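Local coordinates for Emp46p (Saccharomyces cerevisiae, PDB 2A6V), which is a cargo receptor with a potassium-bound, calcium-independent carbohydrate recognition domain, involved in the secretion of glycoproteins, at residues A[43-48]-A[208-213]; A[69-74]-A[212-217]; A[160-165]-A[172-177]. One frame throughout, in Å; residues are numbered along the deposited sequence.

Contact 1 of 3, residues A[43-48]-A[208-213]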
loop_
_atom_site.group_PDB
_atom_site.type_symbol
_atom_site.label_atom_id
_atom_site.label_comp_id
_atom_site.label_asym_id
_atom_site.label_seq_id
_atom_site.Cartn_x
_atom_site.Cartn_y
_atom_site.Cartn_z
ATOM N N VAL A 43 -3.330 5.142 -12.309
ATOM C CA VAL A 43 -4.602 5.498 -11.727
ATOM C C VAL A 43 -5.255 4.163 -11.353
ATOM O O VAL A 43 -5.631 3.366 -12.233
ATOM C CB VAL A 43 -5.481 6.301 -12.696
ATOM C CG1 VAL A 43 -6.832 6.620 -12.041
ATOM C CG2 VAL A 43 -4.756 7.578 -13.142
ATOM N N LEU A 44 -5.339 3.893 -10.057
ATOM C CA LEU A 44 -5.894 2.639 -9.566
ATOM C C LEU A 44 -7.385 2.582 -9.794
ATOM O O LEU A 44 -7.903 1.509 -10.109
ATOM C CB LEU A 44 -5.591 2.473 -8.065
ATOM C CG LEU A 44 -4.127 2.287 -7.674
ATOM C CD1 LEU A 44 -3.955 2.466 -6.167
ATOM C CD2 LEU A 44 -3.602 0.920 -8.080
ATOM N N THR A 45 -8.075 3.721 -9.663
ATOM C CA THR A 45 -9.540 3.774 -9.707
ATOM C C THR A 45 -10.052 4.848 -10.673
ATOM O O THR A 45 -10.585 5.881 -10.241
ATOM C CB THR A 45 -10.111 4.026 -8.305
ATOM O OG1 THR A 45 -9.556 5.217 -7.735
ATOM C CG2 THR A 45 -9.717 2.913 -7.361
ATOM N N PRO A 46 -9.864 4.617 -11.971
ATOM C CA PRO A 46 -10.154 5.643 -12.981
ATOM C C PRO A 46 -11.618 5.941 -13.287
ATOM O O PRO A 46 -11.909 6.948 -13.943
ATOM C CB PRO A 46 -9.488 5.079 -14.233
ATOM C CG PRO A 46 -9.478 3.609 -14.044
ATOM C CD PRO A 46 -9.273 3.413 -12.565
ATOM N N GLY A 47 -12.502 5.061 -12.874
ATOM C CA GLY A 47 -13.925 5.215 -13.134
ATOM C C GLY A 47 -14.767 5.174 -11.878
ATOM O O GLY A 47 -14.283 4.868 -10.796
ATOM N N LYS A 48 -16.054 5.446 -12.045
ATOM C CA LYS A 48 -17.005 5.333 -10.952
ATOM C C LYS A 48 -17.063 3.884 -10.491
ATOM O O LYS A 48 -17.217 2.960 -11.320
ATOM C CB LYS A 48 -18.391 5.787 -11.456
ATOM C CG LYS A 48 -18.437 7.228 -11.842
ATOM C CD LYS A 48 -19.695 7.578 -12.652
ATOM C CE LYS A 48 -20.877 7.926 -11.794
ATOM N NZ LYS A 48 -22.032 8.418 -12.645
ATOM N N GLU A 208 -13.402 9.283 -6.799
ATOM C CA GLU A 208 -12.097 9.539 -6.187
ATOM C C GLU A 208 -10.998 8.833 -6.985
ATOM O O GLU A 208 -11.107 7.651 -7.309
ATOM C CB GLU A 208 -12.065 9.046 -4.728
ATOM C CG GLU A 208 -10.856 9.537 -3.958
ATOM C CD GLU A 208 -10.990 9.421 -2.429
ATOM O OE1 GLU A 208 -11.983 8.863 -1.899
ATOM O OE2 GLU A 208 -10.080 9.918 -1.749
ATOM N N SER A 209 -9.934 9.555 -7.310
ATOM C CA SER A 209 -8.870 9.002 -8.135
ATOM C C SER A 209 -7.659 8.687 -7.268
ATOM O O SER A 209 -6.867 9.576 -6.934
ATOM C CB SER A 209 -8.500 9.965 -9.269
ATOM O OG SER A 209 -7.586 9.321 -10.151
ATOM N N PHE A 210 -7.521 7.423 -6.907
ATOM C CA PHE A 210 -6.358 6.959 -6.161
ATOM C C PHE A 210 -5.258 6.614 -7.134
ATOM O O PHE A 210 -5.459 5.806 -8.038
ATOM C CB PHE A 210 -6.715 5.741 -5.304
ATOM C CG PHE A 210 -7.682 6.052 -4.188
ATOM C CD1 PHE A 210 -7.258 6.762 -3.073
ATOM C CD2 PHE A 210 -9.001 5.651 -4.258
ATOM C CE1 PHE A 210 -8.117 7.028 -2.027
ATOM C CE2 PHE A 210 -9.881 5.939 -3.205
ATOM C CZ PHE A 210 -9.411 6.630 -2.096
ATOM N N GLU A 211 -4.095 7.214 -6.936
ATOM C CA GLU A 211 -3.009 7.184 -7.925
ATOM C C GLU A 211 -1.681 6.837 -7.295
ATOM O O GLU A 211 -1.394 7.268 -6.179
ATOM C CB GLU A 211 -2.904 8.516 -8.642
ATOM C CG GLU A 211 -4.244 9.009 -9.156
ATOM C CD GLU A 211 -4.187 10.264 -9.990
ATOM O OE1 GLU A 211 -3.084 10.819 -10.175
ATOM O OE2 GLU A 211 -5.246 10.691 -10.479
ATOM N N ILE A 212 -0.858 6.076 -8.021
ATOM C CA ILE A 212 0.497 5.717 -7.607
ATOM C C ILE A 212 1.487 6.372 -8.588
ATOM O O ILE A 212 1.459 6.079 -9.793
ATOM C CB ILE A 212 0.687 4.187 -7.573
ATOM C CG1 ILE A 212 -0.317 3.528 -6.605
ATOM C CG2 ILE A 212 2.092 3.835 -7.207
ATOM C CD1 ILE A 212 -0.147 3.891 -5.133
ATOM N N LEU A 213 2.380 7.204 -8.079
ATOM C CA LEU A 213 3.335 7.922 -8.919
ATOM C C LEU A 213 4.711 7.270 -8.919
ATOM O O LEU A 213 5.446 7.370 -9.910
ATOM C CB LEU A 213 3.468 9.374 -8.449
ATOM C CG LEU A 213 2.372 10.311 -8.952
ATOM C CD1 LEU A 213 1.020 9.970 -8.398
ATOM C CD2 LEU A 213 2.791 11.724 -8.620
#
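Thr45 turns its OG1 in between its own backbone N and carbonyl carbon (chi1 56°), and from there the hydroxyl reaches segment 208-213 at two points, taking a bond from one residue and giving one to another. Leu44, with CG anti to its carbonyl carbon, carries CD1 to Ile212 of the same segment. Here, in the antiparallel beta sandwich of the legume-like lectin fold, strand 41-43 ends at Val43, which faces Glu211 as a non-hydrogen-bonded pair, and the chain leaves the sheet as a loop. One more backbone bond follows, from Leu44 N to Phe210 O at 2.8 Å. At the next step a side chain replaces the main chain. Phe210 N donates to Thr45 OG1 in a nearly straight bond (173°), and Thr45 OG1 donates to Glu208 O at 2.9 Å, tilted moderately from the carbonyl plane. Two bonds thus fix the rotation of this buried hydroxyl. Thr45 OG1 also sits at the edge of the Phe210 ring, 3.5 Å from Phe210 CD2.

Leu44 CD1 packs on Ile212 CG1 at 3.8 Å, on the side of the sheet that meets strands 196-202 and 84-90 of the opposite sheet, where Ala201, Leu85 and Phe87 join these residues. The other side carries polar groups beside Val43. There Val43 and Glu211 run alongside each other, and the Glu211 carboxylate forms salt bridges through OE1 with Arg73 and Arg41. Its second oxygen is held from within the strand: Ser209 OG donates to the anti lone pair of Glu211 OE2 at 2.7 Å, while the same Ser209 OG touches Val43 CG1 at 3.4 Å.

Contact 2 of 3, residues A[69-74]-A[212-217]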
loop_
_atom_site.group_PDB
_atom_site.type_symbol
_atom_site.label_atom_id
_atom_site.label_comp_id
_atom_site.label_asym_id
_atom_site.label_seq_id
_atom_site.Cartn_x
_atom_site.Cartn_y
_atom_site.Cartn_z
ATOM N N GLU A 69 9.051 2.818 -0.095
ATOM C CA GLU A 69 8.522 4.151 -0.263
ATOM C C GLU A 69 7.507 4.113 -1.384
ATOM O O GLU A 69 7.872 3.818 -2.523
ATOM C CB GLU A 69 9.626 5.128 -0.619
ATOM C CG GLU A 69 10.610 5.382 0.492
ATOM C CD GLU A 69 11.729 6.317 0.073
ATOM O OE1 GLU A 69 11.974 6.506 -1.150
ATOM O OE2 GLU A 69 12.382 6.854 0.987
ATOM N N TRP A 70 6.250 4.391 -1.067
ATOM C CA TRP A 70 5.188 4.578 -2.047
ATOM C C TRP A 70 4.847 6.052 -2.172
ATOM O O TRP A 70 4.623 6.704 -1.145
ATOM C CB TRP A 70 3.924 3.859 -1.600
ATOM C CG TRP A 70 3.958 2.359 -1.623
ATOM C CD1 TRP A 70 4.240 1.524 -0.578
ATOM C CD2 TRP A 70 3.654 1.518 -2.735
ATOM N NE1 TRP A 70 4.129 0.213 -0.977
ATOM C CE2 TRP A 70 3.761 0.183 -2.299
ATOM C CE3 TRP A 70 3.280 1.751 -4.055
ATOM C CZ2 TRP A 70 3.520 -0.899 -3.136
ATOM C CZ3 TRP A 70 3.065 0.670 -4.887
ATOM C CH2 TRP A 70 3.165 -0.631 -4.425
ATOM N N THR A 71 4.804 6.594 -3.392
ATOM C CA THR A 71 4.403 7.958 -3.640
ATOM C C THR A 71 3.045 7.878 -4.290
ATOM O O THR A 71 2.888 7.224 -5.328
ATOM C CB THR A 71 5.406 8.659 -4.540
ATOM O OG1 THR A 71 6.679 8.686 -3.876
ATOM C CG2 THR A 71 4.995 10.098 -4.800
ATOM N N PHE A 72 2.071 8.545 -3.698
ATOM C CA PHE A 72 0.675 8.370 -4.074
ATOM C C PHE A 72 -0.082 9.684 -3.941
ATOM O O PHE A 72 0.386 10.633 -3.320
ATOM C CB PHE A 72 0.025 7.307 -3.150
ATOM C CG PHE A 72 -0.162 7.791 -1.742
ATOM C CD1 PHE A 72 -1.310 8.472 -1.377
ATOM C CD2 PHE A 72 0.852 7.638 -0.807
ATOM C CE1 PHE A 72 -1.442 8.988 -0.107
ATOM C CE2 PHE A 72 0.695 8.153 0.475
ATOM C CZ PHE A 72 -0.460 8.806 0.805
ATOM N N ARG A 73 -1.264 9.748 -4.511
ATOM C CA ARG A 73 -2.197 10.802 -4.182
ATOM C C ARG A 73 -3.635 10.351 -4.391
ATOM O O ARG A 73 -3.904 9.366 -5.072
ATOM C CB ARG A 73 -1.920 12.068 -4.990
ATOM C CG ARG A 73 -2.147 11.902 -6.479
ATOM C CD ARG A 73 -1.682 13.111 -7.257
ATOM N NE ARG A 73 -1.868 12.871 -8.679
ATOM C CZ ARG A 73 -1.357 13.612 -9.643
ATOM N NH1 ARG A 73 -0.675 14.708 -9.386
ATOM N NH2 ARG A 73 -1.580 13.259 -10.900
ATOM N N SER A 74 -4.554 11.101 -3.815
ATOM C CA SER A 74 -5.962 10.977 -4.113
ATOM C C SER A 74 -6.391 12.317 -4.658
ATOM O O SER A 74 -6.207 13.326 -4.011
ATOM C CB SER A 74 -6.784 10.689 -2.865
ATOM O OG SER A 74 -8.167 10.770 -3.195
ATOM N N ILE A 212 -0.858 6.076 -8.021
ATOM C CA ILE A 212 0.497 5.717 -7.607
ATOM C C ILE A 212 1.487 6.372 -8.588
ATOM O O ILE A 212 1.459 6.079 -9.793
ATOM C CB ILE A 212 0.687 4.187 -7.573
ATOM C CG1 ILE A 212 -0.317 3.528 -6.605
ATOM C CG2 ILE A 212 2.092 3.835 -7.207
ATOM C CD1 ILE A 212 -0.147 3.891 -5.133
ATOM N N LEU A 213 2.380 7.204 -8.079
ATOM C CA LEU A 213 3.335 7.922 -8.919
ATOM C C LEU A 213 4.711 7.270 -8.919
ATOM O O LEU A 213 5.446 7.370 -9.910
ATOM C CB LEU A 213 3.468 9.374 -8.449
ATOM C CG LEU A 213 2.372 10.311 -8.952
ATOM C CD1 LEU A 213 1.020 9.970 -8.398
ATOM C CD2 LEU A 213 2.791 11.724 -8.620
ATOM N N LYS A 214 5.084 6.597 -7.822
ATOM C CA LYS A 214 6.415 6.035 -7.660
ATOM C C LYS A 214 6.359 4.948 -6.598
ATOM O O LYS A 214 5.502 4.957 -5.699
ATOM C CB LYS A 214 7.424 7.108 -7.273
ATOM C CG LYS A 214 8.867 6.697 -7.221
ATOM C CD LYS A 214 9.825 7.945 -7.101
ATOM C CE LYS A 214 9.210 9.151 -6.415
ATOM N NZ LYS A 214 10.229 10.234 -6.164
ATOM N N MET A 215 7.235 3.974 -6.738
ATOM C CA MET A 215 7.459 3.001 -5.668
ATOM C C MET A 215 8.889 2.489 -5.725
ATOM O O MET A 215 9.361 2.101 -6.788
ATOM C CB MET A 215 6.463 1.838 -5.740
ATOM C CG MET A 215 6.630 0.783 -4.611
ATOM S SD MET A 215 7.960 -0.409 -4.945
ATOM C CE MET A 215 7.854 -1.474 -3.554
ATOM N N LYS A 216 9.591 2.545 -4.608
ATOM C CA LYS A 216 10.962 2.068 -4.501
ATOM C C LYS A 216 11.091 1.191 -3.280
ATOM O O LYS A 216 10.513 1.485 -2.231
ATOM C CB LYS A 216 11.936 3.232 -4.355
ATOM C CG LYS A 216 12.045 4.137 -5.555
ATOM C CD LYS A 216 13.060 5.261 -5.320
ATOM C CE LYS A 216 13.240 6.137 -6.554
ATOM N NZ LYS A 216 13.985 7.397 -6.259
ATOM N N LEU A 217 11.840 0.116 -3.402
ATOM C CA LEU A 217 12.235 -0.687 -2.268
ATOM C C LEU A 217 13.748 -0.613 -2.173
ATOM O O LEU A 217 14.428 -0.625 -3.197
ATOM C CB LEU A 217 11.784 -2.145 -2.397
ATOM C CG LEU A 217 12.245 -3.093 -1.278
ATOM C CD1 LEU A 217 11.243 -4.191 -1.066
ATOM C CD2 LEU A 217 13.662 -3.708 -1.520
#
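Trp70 offers one face of its indole to Met215 and an edge to Ile212. Met215 CG stands over the six-membered ring, 3.4 Å from its centroid and 7° off the ring normal, which makes a close CH-pi contact; SD lies farther up over the same ring, 4.8 Å from the centroid, as a more distant Met-aromatic contact. In the ring plane, Ile212 CG2 meets Trp70 CE3 at 4.0 Å. Met215 gets over the indole because its CG is anti to the backbone N (chi1 -179°) and the chain then bends at chi2. Arg73 has a flat group too, and Leu213 CD1 comes over one face of that guanidinium, while NE pairs with Glu211 in a salt bridge.

Both segments belong to neighbouring antiparallel strands of the sandwich, and Trp70, Phe72, Ile212 and Met215 face the opposite sheet, where Thr199, Ile197 and Phe87 pack against members of this group. Glu69 and Lys216 exchange two backbone bonds. Farther along, the ladder takes in a classic beta bulge: Leu213 and Lys214 both face Thr71. Thr71 O receives Leu213 N at 2.8 Å and, only weakly, Lys214 N at 3.4 Å. Thr71 N in turn donates to Lys214 O at 2.9 Å.

On the outer face the methyl CG2 of Thr71 reaches Leu213 CB, and Thr71 CB rests on Lys214 CB at 3.7 Å. The hydroxyl OG1 of Thr71 is hydrogen-bonded to Thr159 OG1, and the aliphatic CE of Lys214 bends back, through an unusual chi3 of 28°, to lie 3.6 Å from that same Thr71 OG1.

Contact 3 of 3, residues A[160-165]-A[172-177]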
loop_
_atom_site.group_PDB
_atom_site.type_symbol
_atom_site.label_atom_id
_atom_site.label_comp_id
_atom_site.label_asym_id
_atom_site.label_seq_id
_atom_site.Cartn_x
_atom_site.Cartn_y
_atom_site.Cartn_z
ATOM N N LEU A 160 4.575 7.603 1.542
ATOM C CA LEU A 160 4.539 6.680 2.654
ATOM C C LEU A 160 5.867 5.969 2.673
ATOM O O LEU A 160 6.276 5.371 1.663
ATOM C CB LEU A 160 3.371 5.696 2.469
ATOM C CG LEU A 160 3.243 4.572 3.498
ATOM C CD1 LEU A 160 1.780 4.211 3.679
ATOM C CD2 LEU A 160 4.087 3.369 3.098
ATOM N N ARG A 161 6.580 6.051 3.792
ATOM C CA ARG A 161 7.857 5.384 3.928
ATOM C C ARG A 161 7.804 4.411 5.087
ATOM O O ARG A 161 7.611 4.818 6.244
ATOM C CB ARG A 161 8.998 6.376 4.155
ATOM C CG ARG A 161 10.309 5.637 4.325
ATOM C CD ARG A 161 11.471 6.496 4.750
ATOM N NE ARG A 161 11.836 7.417 3.692
ATOM C CZ ARG A 161 12.438 8.594 3.869
ATOM N NH1 ARG A 161 12.756 9.041 5.087
ATOM N NH2 ARG A 161 12.721 9.344 2.805
ATOM N N LEU A 162 7.997 3.138 4.790
ATOM C CA LEU A 162 7.972 2.073 5.774
ATOM C C LEU A 162 9.390 1.551 5.915
ATOM O O LEU A 162 9.972 1.076 4.941
ATOM C CB LEU A 162 7.033 0.950 5.316
ATOM C CG LEU A 162 6.833 -0.267 6.234
ATOM C CD1 LEU A 162 5.568 -1.021 5.883
ATOM C CD2 LEU A 162 8.003 -1.202 6.156
ATOM N N THR A 163 9.957 1.678 7.111
ATOM C CA THR A 163 11.297 1.145 7.393
ATOM C C THR A 163 11.151 0.006 8.401
ATOM O O THR A 163 10.388 0.115 9.344
ATOM C CB THR A 163 12.272 2.261 7.887
ATOM O OG1 THR A 163 11.716 2.983 8.986
ATOM C CG2 THR A 163 12.462 3.309 6.873
ATOM N N TYR A 164 11.855 -1.102 8.191
ATOM C CA TYR A 164 11.692 -2.260 9.046
ATOM C C TYR A 164 13.042 -2.908 9.255
ATOM O O TYR A 164 13.732 -3.226 8.297
ATOM C CB TYR A 164 10.711 -3.258 8.429
ATOM C CG TYR A 164 10.675 -4.593 9.117
ATOM C CD1 TYR A 164 10.256 -4.725 10.440
ATOM C CD2 TYR A 164 11.085 -5.730 8.459
ATOM C CE1 TYR A 164 10.230 -5.971 11.057
ATOM C CE2 TYR A 164 11.061 -6.969 9.071
ATOM C CZ TYR A 164 10.646 -7.091 10.359
ATOM O OH TYR A 164 10.624 -8.353 10.935
ATOM N N ASN A 165 13.413 -3.079 10.518
ATOM C CA ASN A 165 14.739 -3.577 10.875
ATOM C C ASN A 165 14.624 -4.696 11.896
ATOM O O ASN A 165 14.554 -4.432 13.081
ATOM C CB ASN A 165 15.604 -2.448 11.420
ATOM C CG ASN A 165 17.031 -2.888 11.666
ATOM O OD1 ASN A 165 17.400 -4.016 11.362
ATOM N ND2 ASN A 165 17.829 -1.993 12.193
ATOM N N LEU A 172 9.552 -1.302 13.212
ATOM C CA LEU A 172 8.922 -0.805 11.997
ATOM C C LEU A 172 8.487 0.636 12.247
ATOM O O LEU A 172 7.784 0.933 13.224
ATOM C CB LEU A 172 7.717 -1.659 11.650
ATOM C CG LEU A 172 7.123 -1.386 10.265
ATOM C CD1 LEU A 172 6.544 -2.651 9.704
ATOM C CD2 LEU A 172 6.056 -0.264 10.325
ATOM N N LYS A 173 8.929 1.541 11.382
ATOM C CA LYS A 173 8.521 2.928 11.410
ATOM C C LYS A 173 7.750 3.251 10.139
ATOM O O LYS A 173 8.133 2.841 9.051
ATOM C CB LYS A 173 9.748 3.827 11.489
ATOM C CG LYS A 173 9.482 5.279 11.621
ATOM C CD LYS A 173 10.703 5.985 12.204
ATOM C CE LYS A 173 11.797 6.120 11.189
ATOM N NZ LYS A 173 12.918 6.909 11.775
ATOM N N LEU A 174 6.682 4.003 10.290
ATOM C CA LEU A 174 5.879 4.420 9.163
ATOM C C LEU A 174 5.831 5.918 9.173
ATOM O O LEU A 174 5.289 6.519 10.109
ATOM C CB LEU A 174 4.472 3.829 9.291
ATOM C CG LEU A 174 3.573 3.801 8.057
ATOM C CD1 LEU A 174 3.159 5.148 7.645
ATOM C CD2 LEU A 174 4.242 3.037 6.904
ATOM N N GLN A 175 6.393 6.545 8.146
ATOM C CA GLN A 175 6.350 7.994 7.992
ATOM C C GLN A 175 5.461 8.380 6.821
ATOM O O GLN A 175 5.388 7.674 5.826
ATOM C CB GLN A 175 7.752 8.552 7.734
ATOM C CG GLN A 175 8.773 8.305 8.844
ATOM C CD GLN A 175 10.177 8.545 8.343
ATOM O OE1 GLN A 175 10.766 7.682 7.700
ATOM N NE2 GLN A 175 10.700 9.728 8.603
ATOM N N MET A 176 4.771 9.489 6.966
ATOM C CA MET A 176 4.008 10.129 5.906
ATOM C C MET A 176 4.612 11.489 5.684
ATOM O O MET A 176 4.696 12.302 6.606
ATOM C CB MET A 176 2.537 10.247 6.278
ATOM C CG MET A 176 1.893 8.915 6.673
ATOM S SD MET A 176 1.785 7.701 5.355
ATOM C CE MET A 176 0.659 8.421 4.305
ATOM N N ASP A 177 5.055 11.752 4.463
ATOM C CA ASP A 177 5.730 13.010 4.140
ATOM C C ASP A 177 6.827 13.331 5.163
ATOM O O ASP A 177 6.942 14.461 5.623
ATOM C CB ASP A 177 4.690 14.119 3.979
ATOM C CG ASP A 177 3.830 13.946 2.748
ATOM O OD1 ASP A 177 4.265 13.236 1.810
ATOM O OD2 ASP A 177 2.745 14.526 2.616
HETATM O O HOH W 1 10.036 5.112 7.962
#
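Arg161 lies alongside Gln175, both pointing the same way from a hydrogen-bonded pair. Starting at CB, the arginine is 4.2 Å from Gln175 OE1; CG comes a little nearer to that oxygen, and CD touches it at 3.3 Å. The chain, extended through CD, then bends at chi3 (-68°), carrying NE to a salt bridge with Glu69 on the neighbouring strand. NH1 stays near Gln175 OE1, which lies at the edge of the guanidinium; the guanidinium and amide planes are turned 64° apart, and the closest touch on the amide oxygen is that of the CD methylene.

A bound water lies 2.7 Å from Gln175 OE1 and 3.0 Å from Arg161 O, placed to donate to either, and is hydrogen-bonded to Thr163 OG1 at 2.9 Å, though it has more acceptors in reach than protons. Thr163 OG1 also presses on Lys173 CB at 3.3 Å, the two side chains running side by side.

The reverse side is mostly apolar; the Tyr164 hydroxyl there bonds to His170. Leu174 CD2 fits between Leu160 and Leu162, 3.8 Å from Leu160 CD2 and from Leu162 CB, while Met176 SD lies 3.9 Å from Leu160 CB. Ile113 of the opposite sheet packs on Leu160, Leu162 and Leu174, and Leu172 crosses the Tyr164 side chain at roughly a right angle.

Four backbone bonds, two each for the pairs Arg161-Gln175 and Thr163-Lys173, hold the strands in regular register, with CA-H...O contacts between them. An antiparallel beta hairpin like this, polar outside and leucine-rich inside, belongs to the beta sandwich of the legume-like lectins.

All three contacts lie in one seven-stranded antiparallel sheet of the sandwich. Crossing it, strand 41-43 and the loop after it meet strand 209-218 in contact 1, that strand meets 66-75 in contact 2, and 66-75 adjoins 158-165, which pairs with 171-176 in contact 3. Contacts 1 and 2 share Ile212 and Leu213, and their centres are 13 Å apart, as are those of contacts 2 and 3; contacts 1 and 3 are 23 Å apart and do not touch. Contacts 1 and 2 join distant parts of the sequence, whereas contact 3 is a local hairpin: both its strands come after 69-74 and before 208-217. The last strand, 209-218, is thus inserted between two early ones.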